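Local coordinates for ML032222a iGluR (Mnemiopsis leidyi, PDB 4YKJ), which probably acts as the ligand-binding domain of a comb-jelly ionotropic glutamate receptor, holding a small amino acid such as alanine in the cleft between its two lobes, at residues B[142-147]-B[186-191]; B[18-23]-B[89-94]. One frame throughout, in Å; residues are numbered along the deposited sequence.

Contact 1. Residues B[142-147]-B[186-191]; sequences GSRHPE and IDEGPV. With ALA (alanine), chain E.
Arg-144 sets off with CG opposite the backbone N (chi1 -173°) and stays extended to NE, which delivers the guanidinium to the carboxylate of Asp-187. The resulting salt bridge is side-on and uses two nitrogens. Arg-144 NE gives a 2.7 Å bond to Asp-187 OD1 on its syn lone pair, while Arg-144 NH2 reaches Asp-187 OD2 at 2.9 Å, in the guanidinium plane and with the straighter N-H (158°). The two planes are twisted 31° apart, and OD2 also takes a weak bond from the backbone N of Glu-188. Over one guanidinium face sits the alanine methyl, CB, 3.3 Å from Arg-144 NH1, which is salt-bridged to Glu-17. The ligand's carboxylate O accepts a 2.9 Å hydrogen bond from the backbone N of His-145, and its amino N lies 2.7 Å from Glu-188 OE1. Glu-188 OE2 meets the edge of the His-145 ring at CD2 (3.1 Å), though His-145 ND1 is hydrogen-bonded to Asn-95; Tyr-214 bonds OE1, and Pro-146 CG packs 3.8 Å from Glu-188 CG. A leucine in place of this arginine would probably leave the carboxylates of Asp-187 and Glu-17 without their shared cation, the former keeping, of the bonds described, just the weak one from Glu-188. A glutamate beside the ligand amine recalls the amino-acid pocket of glutamate receptors, and the methyl over the buried guanidinium is consistent with selection for small ligands.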
ATOM      1  N   GLY B 142      -2.620 -24.174  -4.400  1.00  6.72           N
ATOM      2  CA  GLY B 142      -2.492 -23.969  -5.819  1.00  7.10           C
ATOM      3  C   GLY B 142      -3.321 -22.804  -6.321  1.00  7.67           C
ATOM      4  O   GLY B 142      -4.454 -22.573  -5.874  1.00  7.96           O
ATOM      5  N   SER B 143      -2.749 -22.067  -7.270  1.00  7.57           N
ATOM      6  CA  SER B 143      -3.433 -20.956  -7.950  1.00  7.62           C
ATOM      7  C   SER B 143      -3.824 -19.832  -7.005  1.00  8.07           C
ATOM      8  O   SER B 143      -4.778 -19.096  -7.250  1.00 10.34           O
ATOM      9  CB  SER B 143      -4.623 -21.459  -8.771  1.00  8.74           C
ATOM     10  OG  SER B 143      -4.172 -22.321  -9.807  1.00  9.40           O
ATOM     11  N   ARG B 144      -3.054 -19.654  -5.960  1.00  7.22           N
ATOM     12  CA  ARG B 144      -3.222 -18.581  -5.006  1.00  6.49           C
ATOM     13  C   ARG B 144      -1.908 -17.782  -4.979  1.00  7.89           C
ATOM     14  O   ARG B 144      -0.861 -18.255  -5.425  1.00  7.69           O
ATOM     15  CB  ARG B 144      -3.558 -19.204  -3.647  1.00  7.11           C
ATOM     16  CG  ARG B 144      -3.946 -18.299  -2.502  1.00  7.72           C
ATOM     17  CD  ARG B 144      -4.109 -19.146  -1.268  1.00  8.13           C
ATOM     18  NE  ARG B 144      -4.206 -18.394  -0.023  1.00  8.94           N
ATOM     19  CZ  ARG B 144      -5.327 -17.951   0.531  1.00  7.58           C
ATOM     20  NH1 ARG B 144      -6.502 -18.150  -0.042  1.00  7.93           N
ATOM     21  NH2 ARG B 144      -5.258 -17.282   1.656  1.00  7.89           N
ATOM     22  N   HIS B 145      -1.941 -16.580  -4.448  1.00  6.45           N
ATOM     23  CA  HIS B 145      -0.827 -15.660  -4.570  1.00  6.53           C
ATOM     24  C   HIS B 145       0.522 -16.183  -4.030  1.00  6.45           C
ATOM     25  O   HIS B 145       1.532 -16.002  -4.698  1.00  6.48           O
ATOM     26  CB  HIS B 145      -1.224 -14.314  -3.946  1.00  6.89           C
ATOM     27  CG  HIS B 145      -0.084 -13.375  -3.708  1.00  7.23           C
ATOM     28  ND1 HIS B 145       0.505 -12.627  -4.707  1.00  8.86           N
ATOM     29  CD2 HIS B 145       0.535 -13.040  -2.553  1.00  7.30           C
ATOM     30  CE1 HIS B 145       1.421 -11.843  -4.164  1.00 10.32           C
ATOM     31  NE2 HIS B 145       1.483 -12.102  -2.872  1.00  7.86           N
ATOM     32  N   PRO B 146       0.575 -16.767  -2.823  1.00  6.03           N
ATOM     33  CA  PRO B 146       1.904 -17.175  -2.325  1.00  6.07           C
ATOM     34  C   PRO B 146       2.596 -18.115  -3.300  1.00  7.21           C
ATOM     35  O   PRO B 146       3.795 -17.941  -3.568  1.00  6.52           O
ATOM     36  CB  PRO B 146       1.587 -17.837  -0.990  1.00  7.12           C
ATOM     37  CG  PRO B 146       0.318 -17.110  -0.525  1.00  6.52           C
ATOM     38  CD  PRO B 146      -0.476 -16.917  -1.797  1.00  6.44           C
ATOM     39  N   GLU B 147       1.877 -19.078  -3.869  1.00  5.73           N
ATOM     40  CA  GLU B 147       2.464 -19.955  -4.880  1.00  6.62           C
ATOM     41  C   GLU B 147       3.059 -19.159  -6.015  1.00  6.68           C
ATOM     42  O   GLU B 147       4.182 -19.459  -6.457  1.00  7.11           O
ATOM     43  CB  GLU B 147       1.402 -20.916  -5.423  1.00  6.15           C
ATOM     44  CG  GLU B 147       1.923 -21.877  -6.457  1.00  6.88           C
ATOM     45  CD  GLU B 147       0.839 -22.606  -7.183  1.00  9.51           C
ATOM     46  OE1 GLU B 147      -0.010 -21.948  -7.808  1.00 10.28           O
ATOM     47  OE2 GLU B 147       0.843 -23.862  -7.152  1.00 15.82           O
ATOM     48  N   ILE B 186       2.786 -22.244   4.012  1.00  7.60           N
ATOM     49  CA  ILE B 186       3.275 -20.936   3.592  1.00  7.64           C
ATOM     50  C   ILE B 186       2.130 -20.171   2.937  1.00  7.38           C
ATOM     51  O   ILE B 186       1.603 -20.602   1.923  1.00  7.52           O
ATOM     52  CB  ILE B 186       4.442 -21.084   2.597  1.00  7.84           C
ATOM     53  CG1 ILE B 186       5.566 -21.942   3.200  1.00  8.75           C
ATOM     54  CG2 ILE B 186       4.959 -19.711   2.169  1.00  9.53           C
ATOM     55  CD1 ILE B 186       6.629 -22.328   2.185  1.00 10.56           C
ATOM     56  N   ASP B 187       1.691 -19.087   3.567  1.00  7.37           N
ATOM     57  CA  ASP B 187       0.541 -18.312   3.072  1.00  7.14           C
ATOM     58  C   ASP B 187       0.724 -16.842   3.421  1.00  7.37           C
ATOM     59  O   ASP B 187       1.820 -16.319   3.271  1.00  7.98           O
ATOM     60  CB  ASP B 187      -0.800 -18.875   3.532  1.00  9.46           C
ATOM     61  CG  ASP B 187      -1.949 -18.409   2.646  1.00 10.52           C
ATOM     62  OD1 ASP B 187      -2.063 -18.914   1.500  1.00  9.73           O
ATOM     63  OD2 ASP B 187      -2.712 -17.521   3.090  1.00 10.40           O
ATOM     64  N   GLU B 188      -0.350 -16.158   3.802  1.00  8.62           N
ATOM     65  CA  GLU B 188      -0.317 -14.707   4.005  1.00  7.40           C
ATOM     66  C   GLU B 188      -0.601 -14.311   5.432  1.00  7.72           C
ATOM     67  O   GLU B 188      -1.458 -14.898   6.087  1.00  8.92           O
ATOM     68  CB  GLU B 188      -1.328 -14.015   3.084  1.00  8.74           C
ATOM     69  CG  GLU B 188      -1.058 -14.337   1.630  1.00  9.15           C
ATOM     70  CD  GLU B 188      -2.074 -13.781   0.663  1.00  9.06           C
ATOM     71  OE1 GLU B 188      -3.207 -13.446   1.075  1.00  8.64           O
ATOM     72  OE2 GLU B 188      -1.744 -13.700  -0.536  1.00 10.44           O
ATOM     73  N   GLY B 189       0.125 -13.304   5.902  1.00  9.06           N
ATOM     74  CA  GLY B 189       0.026 -12.836   7.269  1.00  8.80           C
ATOM     75  C   GLY B 189      -1.375 -12.610   7.817  1.00  8.64           C
ATOM     76  O   GLY B 189      -1.741 -13.177   8.840  1.00 10.00           O
ATOM     77  N   PRO B 190      -2.174 -11.775   7.155  1.00  8.42           N
ATOM     78  CA  PRO B 190      -3.467 -11.456   7.772  1.00  8.54           C
ATOM     79  C   PRO B 190      -4.422 -12.651   7.818  1.00  8.25           C
ATOM     80  O   PRO B 190      -5.200 -12.799   8.777  1.00  9.52           O
ATOM     81  CB  PRO B 190      -4.016 -10.347   6.865  1.00  8.70           C
ATOM     82  CG  PRO B 190      -2.771  -9.712   6.252  1.00 10.25           C
ATOM     83  CD  PRO B 190      -1.869 -10.889   6.022  1.00 10.28           C
ATOM     84  N   VAL B 191      -4.366 -13.488   6.793  1.00  7.76           N
ATOM     85  CA  VAL B 191      -5.209 -14.669   6.731  1.00  7.57           C
ATOM     86  C   VAL B 191      -4.857 -15.633   7.867  1.00  8.67           C
ATOM     87  O   VAL B 191      -5.720 -16.164   8.571  1.00  8.30           O
ATOM     88  CB  VAL B 191      -5.040 -15.338   5.374  1.00  7.59           C
ATOM     89  CG1 VAL B 191      -5.782 -16.656   5.308  1.00 10.21           C
ATOM     90  CG2 VAL B 191      -5.531 -14.413   4.288  1.00  9.24           C
TER
HETATM   91  N   ALA E 301      -4.657 -12.990  -1.177  0.71  8.25           N
HETATM   92  CA  ALA E 301      -4.626 -14.339  -1.811  0.71  6.44           C
HETATM   93  C   ALA E 301      -4.705 -14.234  -3.329  0.71  4.31           C
HETATM   94  O   ALA E 301      -4.515 -15.237  -4.040  0.71  5.06           O
HETATM   95  CB  ALA E 301      -5.751 -15.183  -1.288  0.71  6.74           C
HETATM   96  OXT ALA E 301      -4.906 -13.141  -3.877  0.71  7.93           O

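Contact 2. Residues B[18-23]-B[89-94]; sequences QPFMFF and AIDLST. With ALA (alanine), chain E.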
ATOM      1  N   GLN B  18     -12.236 -16.064   5.303  1.00  7.73           N
ATOM      2  CA  GLN B  18     -12.486 -15.352   6.552  1.00  7.73           C
ATOM      3  C   GLN B  18     -11.219 -14.598   6.940  1.00  8.37           C
ATOM      4  O   GLN B  18     -10.137 -15.135   6.795  1.00  9.24           O
ATOM      5  CB  GLN B  18     -12.912 -16.358   7.628  1.00 10.71           C
ATOM      6  CG  GLN B  18     -14.200 -17.054   7.214  1.00 14.28           C
ATOM      7  CD  GLN B  18     -14.762 -18.026   8.216  1.00 25.29           C
ATOM      8  OE1 GLN B  18     -14.314 -18.106   9.358  1.00 27.89           O
ATOM      9  NE2 GLN B  18     -15.781 -18.769   7.788  1.00 31.71           N
ATOM     10  N   PRO B  19     -11.338 -13.357   7.456  1.00  7.84           N
ATOM     11  CA  PRO B  19     -12.551 -12.629   7.856  1.00  8.56           C
ATOM     12  C   PRO B  19     -13.019 -11.648   6.789  1.00  7.18           C
ATOM     13  O   PRO B  19     -13.896 -10.821   7.051  1.00  8.55           O
ATOM     14  CB  PRO B  19     -12.085 -11.865   9.084  1.00 11.22           C
ATOM     15  CG  PRO B  19     -10.676 -11.500   8.745  1.00 10.86           C
ATOM     16  CD  PRO B  19     -10.125 -12.635   7.899  1.00  9.35           C
ATOM     17  N   PHE B  20     -12.452 -11.741   5.593  1.00  6.53           N
ATOM     18  CA  PHE B  20     -12.803 -10.866   4.488  1.00  6.28           C
ATOM     19  C   PHE B  20     -14.195 -11.154   3.945  1.00  5.61           C
ATOM     20  O   PHE B  20     -14.983 -10.238   3.722  1.00  7.11           O
ATOM     21  CB  PHE B  20     -11.722 -10.952   3.408  1.00  6.25           C
ATOM     22  CG  PHE B  20     -10.373 -10.573   3.929  1.00  6.99           C
ATOM     23  CD1 PHE B  20     -10.099  -9.245   4.245  1.00  8.58           C
ATOM     24  CD2 PHE B  20      -9.393 -11.518   4.178  1.00  7.74           C
ATOM     25  CE1 PHE B  20      -8.859  -8.867   4.759  1.00 10.05           C
ATOM     26  CE2 PHE B  20      -8.167 -11.135   4.707  1.00  9.66           C
ATOM     27  CZ  PHE B  20      -7.906  -9.808   4.991  1.00  8.90           C
ATOM     28  N   MET B  21     -14.507 -12.428   3.774  1.00  6.09           N
ATOM     29  CA  MET B  21     -15.814 -12.871   3.332  1.00  6.21           C
ATOM     30  C   MET B  21     -16.170 -14.188   3.969  1.00  6.99           C
ATOM     31  O   MET B  21     -15.332 -15.092   4.075  1.00  6.84           O
ATOM     32  CB  MET B  21     -15.825 -13.094   1.829  1.00  7.65           C
ATOM     33  CG  MET B  21     -15.919 -11.861   1.021  1.00  7.57           C
ATOM     34  SD  MET B  21     -17.386 -10.875   1.330  1.00  8.46           S
ATOM     35  CE  MET B  21     -17.822 -10.350  -0.311  1.00 11.53           C
ATOM     36  N   PHE B  22     -17.447 -14.287   4.343  1.00  7.05           N
ATOM     37  CA  PHE B  22     -18.088 -15.479   4.853  1.00  7.95           C
ATOM     38  C   PHE B  22     -19.249 -15.743   3.914  1.00  8.17           C
ATOM     39  O   PHE B  22     -19.986 -14.826   3.596  1.00  8.56           O
ATOM     40  CB  PHE B  22     -18.674 -15.229   6.247  1.00  8.54           C
ATOM     41  CG  PHE B  22     -17.668 -14.895   7.313  1.00  8.34           C
ATOM     42  CD1 PHE B  22     -17.091 -13.651   7.390  1.00  8.46           C
ATOM     43  CD2 PHE B  22     -17.337 -15.834   8.281  1.00 13.03           C
ATOM     44  CE1 PHE B  22     -16.164 -13.344   8.384  1.00 10.53           C
ATOM     45  CE2 PHE B  22     -16.419 -15.516   9.296  1.00 15.20           C
ATOM     46  CZ  PHE B  22     -15.835 -14.274   9.327  1.00 10.53           C
ATOM     47  N   PHE B  23     -19.421 -16.987   3.484  1.00  8.03           N
ATOM     48  CA  PHE B  23     -20.498 -17.363   2.574  1.00  7.90           C
ATOM     49  C   PHE B  23     -21.340 -18.454   3.216  1.00  7.91           C
ATOM     50  O   PHE B  23     -20.858 -19.551   3.509  1.00  9.47           O
ATOM     51  CB  PHE B  23     -19.956 -17.843   1.230  1.00  8.97           C
ATOM     52  CG  PHE B  23     -21.021 -18.351   0.284  1.00  8.70           C
ATOM     53  CD1 PHE B  23     -21.881 -17.467  -0.339  1.00  7.92           C
ATOM     54  CD2 PHE B  23     -21.146 -19.704   0.023  1.00  8.88           C
ATOM     55  CE1 PHE B  23     -22.855 -17.925  -1.181  1.00  8.48           C
ATOM     56  CE2 PHE B  23     -22.137 -20.165  -0.841  1.00  8.64           C
ATOM     57  CZ  PHE B  23     -22.967 -19.269  -1.449  1.00  9.68           C
ATOM     58  N   ALA B  89     -13.885  -8.595  -5.633  1.00  5.35           N
ATOM     59  CA  ALA B  89     -14.045  -7.995  -4.323  1.00  5.35           C
ATOM     60  C   ALA B  89     -13.673  -9.036  -3.274  1.00  6.42           C
ATOM     61  O   ALA B  89     -14.484  -9.866  -2.864  1.00  6.62           O
ATOM     62  CB  ALA B  89     -15.475  -7.501  -4.118  1.00  7.56           C
ATOM     63  N   ILE B  90     -12.407  -9.022  -2.869  1.00  6.23           N
ATOM     64  CA  ILE B  90     -11.852 -10.005  -1.931  1.00  6.84           C
ATOM     65  C   ILE B  90     -10.496  -9.455  -1.507  1.00  5.39           C
ATOM     66  O   ILE B  90     -10.100  -8.386  -1.970  1.00  7.03           O
ATOM     67  CB  ILE B  90     -11.748 -11.413  -2.624  1.00  6.64           C
ATOM     68  CG1 ILE B  90     -11.707 -12.593  -1.629  1.00  6.69           C
ATOM     69  CG2 ILE B  90     -10.568 -11.454  -3.594  1.00  7.41           C
ATOM     70  CD1 ILE B  90     -12.708 -12.589  -0.522  1.00  7.32           C
ATOM     71  N   ASP B  91      -9.803 -10.171  -0.623  1.00  5.90           N
ATOM     72  CA  ASP B  91      -8.395  -9.880  -0.373  1.00  6.40           C
ATOM     73  C   ASP B  91      -7.553 -10.355  -1.548  1.00  6.10           C
ATOM     74  O   ASP B  91      -7.020 -11.472  -1.506  1.00  7.82           O
ATOM     75  CB  ASP B  91      -7.914 -10.538   0.925  1.00  6.24           C
ATOM     76  CG  ASP B  91      -8.121 -12.047   0.984  1.00  7.46           C
ATOM     77  OD1 ASP B  91      -9.211 -12.549   0.664  1.00  7.78           O
ATOM     78  OD2 ASP B  91      -7.168 -12.757   1.448  1.00  7.34           O
ATOM     79  N   LEU B  92      -7.451  -9.536  -2.591  1.00  6.41           N
ATOM     80  CA  LEU B  92      -6.744  -9.946  -3.805  1.00  6.03           C
ATOM     81  C   LEU B  92      -5.346  -9.353  -3.760  1.00  5.42           C
ATOM     82  O   LEU B  92      -5.141  -8.135  -3.769  1.00  6.41           O
ATOM     83  CB  LEU B  92      -7.474  -9.489  -5.073  1.00  5.95           C
ATOM     84  CG  LEU B  92      -6.929 -10.133  -6.357  1.00  5.30           C
ATOM     85  CD1 LEU B  92      -7.228 -11.619  -6.415  1.00  6.00           C
ATOM     86  CD2 LEU B  92      -7.479  -9.426  -7.582  1.00  7.00           C
ATOM     87  N   SER B  93      -4.344 -10.221  -3.668  1.00  4.84           N
ATOM     88  CA  SER B  93      -2.966  -9.763  -3.571  1.00  4.98           C
ATOM     89  C   SER B  93      -2.436  -9.233  -4.885  1.00  5.23           C
ATOM     90  O   SER B  93      -2.732  -9.773  -5.947  1.00  5.73           O
ATOM     91  CB  SER B  93      -2.065 -10.913  -3.156  1.00  5.49           C
ATOM     92  OG  SER B  93      -2.501 -11.421  -1.911  1.00  7.35           O
ATOM     93  N   THR B  94      -1.618  -8.204  -4.776  1.00  5.92           N
ATOM     94  CA  THR B  94      -0.898  -7.618  -5.906  1.00  6.25           C
ATOM     95  C   THR B  94       0.321  -8.455  -6.283  1.00  7.96           C
ATOM     96  O   THR B  94       1.196  -8.715  -5.449  1.00  8.06           O
ATOM     97  CB  THR B  94      -0.476  -6.162  -5.603  1.00  7.24           C
ATOM     98  OG1 THR B  94       0.283  -6.130  -4.378  1.00  8.23           O
ATOM     99  CG2 THR B  94      -1.702  -5.257  -5.493  1.00  9.22           C
TER
HETATM  100  N   ALA E 301      -4.657 -12.990  -1.177  0.71  8.25           N
HETATM  101  CA  ALA E 301      -4.626 -14.339  -1.811  0.71  6.44           C
HETATM  102  C   ALA E 301      -4.705 -14.234  -3.329  0.71  4.31           C
HETATM  103  O   ALA E 301      -4.515 -15.237  -4.040  0.71  5.06           O
HETATM  104  CB  ALA E 301      -5.751 -15.183  -1.288  0.71  6.74           C
HETATM  105  OXT ALA E 301      -4.906 -13.141  -3.877  0.71  7.93           O
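Phe-20 and Ile-90 bring the two backbones to 6.5 Å between their CA atoms, where the chain of 89-94 turns a corner and no hydrogen bond crosses, while Phe-20 and Met-21 form a classic beta bulge opposite Glu-17. Asp-91 is the centre of an inverse gamma turn, closed by a weak bond of 3.0 Å from Leu-92 N to Ile-90 O. Asp-91 holds its CG between the backbone N and the carbonyl carbon (chi1 56°), a torsion that lays the side chain over the Phe-20 ring. A CH-pi contact is evident: Asp-91 CB stands 3.8 Å from the centroid of the Phe-20 ring, 13° off its normal. The carboxylate is stacked on the same ring, its plane tilted by 14°, with Asp-91 CG 3.5 Å from Phe-20 CD2. Beside this pair, Ile-90 CD1 packs 3.6 Å from Met-21 CG. Strand 91-93 meets the ligand: Ser-93 N donates an almost straight 3.0 Å bond to alanine OXT, and the alanine N lies 2.8 Å from both Asp-91 O and Ser-93 OG. A strand carbonyl at the amine and a backbone N-H, with Arg-98, at the carboxylate are as in the ionotropic glutamate receptor pocket. Asp-91 OD2 also comes close to a carboxylate oxygen of Glu-17, a like-charge pairing that might raise the pKa of one of them. Around the contact, Tyr-214 of strand 202-218 meets Phe-20 with its ring nearly perpendicular, Val-191 of helix 189-195 touches Asp-91, and helix 37-49 receives Phe-20 through Met-37 and Val-38.

Overall arrangement
From the N terminus, contact 2 comes first: 18-23 is met again by 89-94 after a 65-residue excursion that includes helix 37-49, strand 52-56 and helix 75-81. Contact 1 opens later, at 142-147, and closes at 186-191 after 38 residues, mostly helical. The two loops therefore follow in series, neither nesting nor crossing. Their centres are nevertheless about 12 Å apart, and they touch: Glu-188 OE2 lies 2.8 Å from Ser-93 OG, a probable hydrogen bond, and His-145 CG packs 3.2 Å from Ser-93 CB. Strands 91-93 and 183-188 belong to one mixed sheet, and both contacts reach the bound alanine.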